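Local coordinates for acetaldehyde dehydrogenase (Acetylating) (Geobacillus thermoglucosidasius, PDB 5J78), which probably catalyses the reversible, NAD- and coenzyme A-dependent interconversion of acetaldehyde and acetyl-CoA, at residues A[66-80]-A[89-101]. Residues are numbered along the deposited sequence; the frame is centred on the assembly and turned at random.
With ACT (acetate ion), chain I.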
loop_
_atom_site.group_PDB
_atom_site.type_symbol
_atom_site.label_atom_id
_atom_site.label_comp_id
_atom_site.label_asym_id
_atom_site.label_seq_id
_atom_site.Cartn_x
_atom_site.Cartn_y
_atom_site.Cartn_z
ATOM N N ALA A 66 -40.321 -5.184 -11.535
ATOM C CA ALA A 66 -40.265 -5.755 -12.878
ATOM C C ALA A 66 -41.190 -5.005 -13.836
ATOM O O ALA A 66 -40.845 -4.772 -15.008
ATOM C CB ALA A 66 -40.624 -7.216 -12.852
ATOM N N ASN A 67 -42.364 -4.627 -13.335
ATOM C CA ASN A 67 -43.358 -3.963 -14.169
ATOM C C ASN A 67 -42.849 -2.610 -14.601
ATOM O O ASN A 67 -43.003 -2.217 -15.753
ATOM C CB ASN A 67 -44.693 -3.803 -13.435
ATOM C CG ASN A 67 -45.481 -5.094 -13.364
ATOM O OD1 ASN A 67 -45.324 -5.977 -14.211
ATOM N ND2 ASN A 67 -46.348 -5.210 -12.355
ATOM N N ALA A 68 -42.218 -1.906 -13.677
ATOM C CA ALA A 68 -41.721 -0.574 -13.966
ATOM C C ALA A 68 -40.580 -0.624 -14.977
ATOM O O ALA A 68 -40.459 0.256 -15.829
ATOM C CB ALA A 68 -41.281 0.108 -12.683
ATOM N N ALA A 69 -39.741 -1.653 -14.891
ATOM C CA ALA A 69 -38.616 -1.791 -15.824
ATOM C C ALA A 69 -39.130 -1.983 -17.240
ATOM O O ALA A 69 -38.598 -1.426 -18.209
ATOM C CB ALA A 69 -37.722 -2.969 -15.424
ATOM N N ARG A 70 -40.150 -2.821 -17.345
ATOM C CA ARG A 70 -40.805 -3.125 -18.605
ATOM C C ARG A 70 -41.336 -1.845 -19.224
ATOM O O ARG A 70 -41.114 -1.573 -20.387
ATOM C CB ARG A 70 -41.934 -4.122 -18.365
ATOM C CG ARG A 70 -42.518 -4.822 -19.575
ATOM C CD ARG A 70 -43.435 -5.967 -19.092
ATOM N NE ARG A 70 -42.731 -6.903 -18.190
ATOM C CZ ARG A 70 -43.090 -7.209 -16.940
ATOM N NH1 ARG A 70 -44.176 -6.676 -16.383
ATOM N NH2 ARG A 70 -42.358 -8.076 -16.235
ATOM N N GLU A 71 -41.995 -1.044 -18.410
ATOM C CA GLU A 71 -42.586 0.187 -18.881
ATOM C C GLU A 71 -41.534 1.208 -19.258
ATOM O O GLU A 71 -41.784 2.032 -20.123
ATOM C CB GLU A 71 -43.506 0.792 -17.819
ATOM C CG GLU A 71 -44.781 -0.014 -17.530
ATOM C CD GLU A 71 -45.398 0.319 -16.169
ATOM O OE1 GLU A 71 -46.170 -0.519 -15.648
ATOM O OE2 GLU A 71 -45.110 1.408 -15.620
ATOM N N GLU A 72 -40.377 1.178 -18.598
ATOM C CA GLU A 72 -39.346 2.188 -18.844
ATOM C C GLU A 72 -38.236 1.678 -19.756
ATOM O O GLU A 72 -37.246 2.370 -19.981
ATOM C CB GLU A 72 -38.769 2.675 -17.514
ATOM C CG GLU A 72 -39.767 3.463 -16.664
ATOM C CD GLU A 72 -40.180 4.774 -17.321
ATOM O OE1 GLU A 72 -39.323 5.429 -17.959
ATOM O OE2 GLU A 72 -41.365 5.136 -17.222
ATOM N N ALA A 73 -38.400 0.474 -20.291
ATOM C CA ALA A 73 -37.342 -0.143 -21.094
ATOM C C ALA A 73 -36.832 0.744 -22.237
ATOM O O ALA A 73 -35.624 0.821 -22.464
ATOM C CB ALA A 73 -37.826 -1.487 -21.667
ATOM N N GLY A 74 -37.747 1.389 -22.958
ATOM C CA GLY A 74 -37.390 2.240 -24.091
ATOM C C GLY A 74 -36.706 3.525 -23.640
ATOM O O GLY A 74 -35.710 3.954 -24.213
ATOM N N ARG A 75 -37.217 4.122 -22.577
ATOM C CA ARG A 75 -36.661 5.384 -22.113
ATOM C C ARG A 75 -35.250 5.203 -21.545
ATOM O O ARG A 75 -34.364 6.016 -21.815
ATOM C CB ARG A 75 -37.587 6.039 -21.083
ATOM C CG ARG A 75 -38.698 6.899 -21.725
ATOM C CD ARG A 75 -39.568 7.611 -20.723
ATOM N NE ARG A 75 -40.538 6.708 -20.120
ATOM C CZ ARG A 75 -41.637 6.279 -20.726
ATOM N NH1 ARG A 75 -41.929 6.668 -21.963
ATOM N NH2 ARG A 75 -42.442 5.451 -20.093
ATOM N N LEU A 76 -35.037 4.132 -20.783
ATOM C CA LEU A 76 -33.697 3.812 -20.310
ATOM C C LEU A 76 -32.792 3.475 -21.484
ATOM O O LEU A 76 -31.627 3.871 -21.507
ATOM C CB LEU A 76 -33.719 2.646 -19.318
ATOM C CG LEU A 76 -34.459 2.948 -18.010
ATOM C CD1 LEU A 76 -34.688 1.696 -17.157
ATOM C CD2 LEU A 76 -33.674 3.966 -17.202
ATOM N N ALA A 77 -33.306 2.713 -22.444
ATOM C CA ALA A 77 -32.511 2.392 -23.611
ATOM C C ALA A 77 -31.972 3.682 -24.256
ATOM O O ALA A 77 -30.775 3.785 -24.553
ATOM C CB ALA A 77 -33.329 1.576 -24.619
ATOM N N ALA A 78 -32.850 4.672 -24.437
ATOM C CA ALA A 78 -32.489 5.919 -25.123
ATOM C C ALA A 78 -31.439 6.704 -24.345
ATOM O O ALA A 78 -30.466 7.190 -24.920
ATOM C CB ALA A 78 -33.744 6.783 -25.348
ATOM N N MET A 79 -31.631 6.824 -23.041
ATOM C CA MET A 79 -30.625 7.471 -22.202
ATOM C C MET A 79 -29.251 6.815 -22.332
ATOM O O MET A 79 -28.230 7.501 -22.412
ATOM C CB MET A 79 -31.059 7.459 -20.734
ATOM C CG MET A 79 -32.192 8.405 -20.409
ATOM S SD MET A 79 -32.620 8.349 -18.653
ATOM C CE MET A 79 -31.210 9.229 -17.990
ATOM N N ALA A 80 -29.221 5.488 -22.405
ATOM C CA ALA A 80 -27.950 4.773 -22.413
ATOM C C ALA A 80 -27.222 4.951 -23.749
ATOM O O ALA A 80 -26.003 5.185 -23.779
ATOM C CB ALA A 80 -28.176 3.282 -22.100
ATOM N N VAL A 89 -31.069 1.929 -29.839
ATOM C CA VAL A 89 -32.174 1.970 -28.893
ATOM C C VAL A 89 -33.093 0.740 -28.935
ATOM O O VAL A 89 -33.591 0.314 -27.914
ATOM C CB VAL A 89 -33.016 3.231 -29.107
ATOM C CG1 VAL A 89 -34.146 3.328 -28.061
ATOM C CG2 VAL A 89 -32.130 4.448 -28.990
ATOM N N GLU A 90 -33.305 0.193 -30.125
ATOM C CA GLU A 90 -34.113 -1.011 -30.302
ATOM C C GLU A 90 -33.546 -2.182 -29.474
ATOM O O GLU A 90 -34.248 -2.825 -28.676
ATOM C CB GLU A 90 -34.157 -1.363 -31.799
ATOM C CG GLU A 90 -35.258 -2.327 -32.230
ATOM C CD GLU A 90 -35.397 -2.418 -33.750
ATOM O OE1 GLU A 90 -34.927 -1.503 -34.466
ATOM O OE2 GLU A 90 -35.977 -3.413 -34.231
ATOM N N ASP A 91 -32.262 -2.437 -29.656
ATOM C CA ASP A 91 -31.612 -3.583 -29.030
ATOM C C ASP A 91 -31.458 -3.314 -27.524
ATOM O O ASP A 91 -31.699 -4.208 -26.711
ATOM C CB ASP A 91 -30.276 -3.873 -29.723
ATOM C CG ASP A 91 -30.460 -4.332 -31.193
ATOM O OD1 ASP A 91 -31.614 -4.622 -31.588
ATOM O OD2 ASP A 91 -29.462 -4.423 -31.948
ATOM N N LYS A 92 -31.149 -2.081 -27.133
ATOM C CA LYS A 92 -31.033 -1.783 -25.700
ATOM C C LYS A 92 -32.384 -1.958 -25.020
ATOM O O LYS A 92 -32.444 -2.386 -23.849
ATOM C CB LYS A 92 -30.473 -0.387 -25.453
ATOM C CG LYS A 92 -28.946 -0.305 -25.667
ATOM C CD LYS A 92 -28.304 0.822 -24.867
ATOM C CE LYS A 92 -26.838 1.049 -25.189
ATOM N NZ LYS A 92 -25.946 -0.055 -24.779
ATOM N N THR A 93 -33.465 -1.687 -25.753
ATOM C CA THR A 93 -34.813 -1.824 -25.196
ATOM C C THR A 93 -35.087 -3.313 -24.940
ATOM O O THR A 93 -35.627 -3.688 -23.901
ATOM C CB THR A 93 -35.912 -1.209 -26.137
ATOM O OG1 THR A 93 -35.712 0.210 -26.270
ATOM C CG2 THR A 93 -37.296 -1.425 -25.557
ATOM N N LEU A 94 -34.704 -4.147 -25.901
ATOM C CA LEU A 94 -34.808 -5.593 -25.779
ATOM C C LEU A 94 -33.962 -6.117 -24.621
ATOM O O LEU A 94 -34.388 -7.000 -23.877
ATOM C CB LEU A 94 -34.366 -6.273 -27.067
ATOM C CG LEU A 94 -35.309 -6.132 -28.257
ATOM C CD1 LEU A 94 -34.675 -6.724 -29.516
ATOM C CD2 LEU A 94 -36.644 -6.806 -27.961
ATOM N N LYS A 95 -32.758 -5.575 -24.493
ATOM C CA LYS A 95 -31.877 -5.911 -23.392
ATOM C C LYS A 95 -32.550 -5.591 -22.047
ATOM O O LYS A 95 -32.510 -6.413 -21.135
ATOM C CB LYS A 95 -30.544 -5.166 -23.539
ATOM C CG LYS A 95 -29.391 -5.794 -22.759
ATOM C CD LYS A 95 -28.139 -4.932 -22.730
ATOM C CE LYS A 95 -27.573 -4.637 -24.126
ATOM N NZ LYS A 95 -26.397 -3.697 -23.970
ATOM N N ASN A 96 -33.197 -4.427 -21.923
ATOM C CA ASN A 96 -33.879 -4.083 -20.676
ATOM C C ASN A 96 -35.057 -5.011 -20.413
ATOM O O ASN A 96 -35.349 -5.338 -19.257
ATOM C CB ASN A 96 -34.367 -2.623 -20.676
ATOM C CG ASN A 96 -33.228 -1.624 -20.539
ATOM O OD1 ASN A 96 -32.198 -1.920 -19.945
ATOM N ND2 ASN A 96 -33.420 -0.433 -21.076
ATOM N N LEU A 97 -35.730 -5.422 -21.488
ATOM C CA LEU A 97 -36.891 -6.293 -21.384
ATOM C C LEU A 97 -36.454 -7.707 -21.005
ATOM O O LEU A 97 -37.203 -8.445 -20.361
ATOM C CB LEU A 97 -37.679 -6.299 -22.700
ATOM C CG LEU A 97 -38.487 -5.038 -23.037
ATOM C CD1 LEU A 97 -39.065 -5.170 -24.406
ATOM C CD2 LEU A 97 -39.593 -4.822 -21.992
ATOM N N PHE A 98 -35.239 -8.079 -21.400
ATOM C CA PHE A 98 -34.670 -9.353 -20.986
ATOM C C PHE A 98 -34.534 -9.343 -19.463
ATOM O O PHE A 98 -34.883 -10.316 -18.792
ATOM C CB PHE A 98 -33.311 -9.620 -21.673
ATOM C CG PHE A 98 -32.552 -10.776 -21.082
ATOM C CD1 PHE A 98 -32.870 -12.080 -21.414
ATOM C CD2 PHE A 98 -31.530 -10.552 -20.164
ATOM C CE1 PHE A 98 -32.172 -13.164 -20.833
ATOM C CE2 PHE A 98 -30.836 -11.622 -19.583
ATOM C CZ PHE A 98 -31.167 -12.927 -19.924
ATOM N N ALA A 99 -34.066 -8.233 -18.906
ATOM C CA ALA A 99 -33.917 -8.156 -17.463
ATOM C C ALA A 99 -35.272 -8.083 -16.797
ATOM O O ALA A 99 -35.501 -8.690 -15.750
ATOM C CB ALA A 99 -33.078 -6.975 -17.071
ATOM N N ALA A 100 -36.191 -7.353 -17.412
ATOM C CA ALA A 100 -37.497 -7.168 -16.805
ATOM C C ALA A 100 -38.370 -8.425 -16.891
ATOM O O ALA A 100 -39.245 -8.606 -16.052
ATOM C CB ALA A 100 -38.215 -6.003 -17.445
ATOM N N ASN A 101 -38.156 -9.271 -17.906
ATOM C CA ASN A 101 -39.031 -10.421 -18.120
ATOM C C ASN A 101 -38.356 -11.760 -17.817
ATOM O O ASN A 101 -38.812 -12.477 -16.923
ATOM C CB ASN A 101 -39.588 -10.416 -19.556
ATOM C CG ASN A 101 -40.509 -9.231 -19.810
ATOM O OD1 ASN A 101 -41.174 -8.751 -18.903
ATOM N ND2 ASN A 101 -40.552 -8.758 -21.040
HETATM C C ACT I . -28.374 -1.519 -21.756
HETATM O O ACT I . -27.412 -1.559 -22.546
HETATM O OXT ACT I . -28.224 -2.020 -20.654
HETATM C CH3 ACT I . -29.694 -0.931 -22.141
#
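Ala-77 sits as a knob in a hole formed by Val-89, Lys-92, Thr-93 and Asn-96, where the helix 66-80 meets the helix 89-101 of a helical hairpin in this aldehyde dehydrogenase-family protein. The short segments run roughly antiparallel, at 138°, and their axes approach to 7.9 Å. Small residues permit this closeness: Ala-77 CB lies 3.2 Å from Thr-93 OG1, and Ala-69 CB is 3.7 Å from Ala-100 CB. Thr-93 OG1, placed beside its own backbone N by a chi1 of -64°, donates to Val-89 O one turn back while lying against Gly-74 CA.

On the buried face, toward helix 143-156, Asn-96 points its amide edge-on at the backbone of 66-80. Its ND2 donates to Ala-73 O at 2.9 Å, on a lone pair, with an N-H...O angle of 158°. Ala-73 O also accepts from Ala-77 N. Nearby, Lys-92 runs past Ala-80, and its NZ joins that of Lys-95 in binding Asp-268 and an acetate, probably from the crystallisation liquor.

The solvent edge carries exposed Val-89 and partly exposed Arg-70, Leu-97 and Asn-101. Arg-70, bent at chi3, passes Leu-97 CD2 with its CG and sets its guanidinium nearly coplanar with the Asn-101 amide. The NE hydrogen bond to Asn-101 OD1 is suspiciously short, its geometry doubtful; those from NH2 to Asn-101 OD1 and Ala-100 O are weak. Within this alanine seam, the Asn-96 amide is fixed in rotation, ND2 on Ala-73 O and OD1 on Thr-144, whereas the Arg-70 guanidinium, shared also weakly with Asn-67 OD1, suggests a less precise grip.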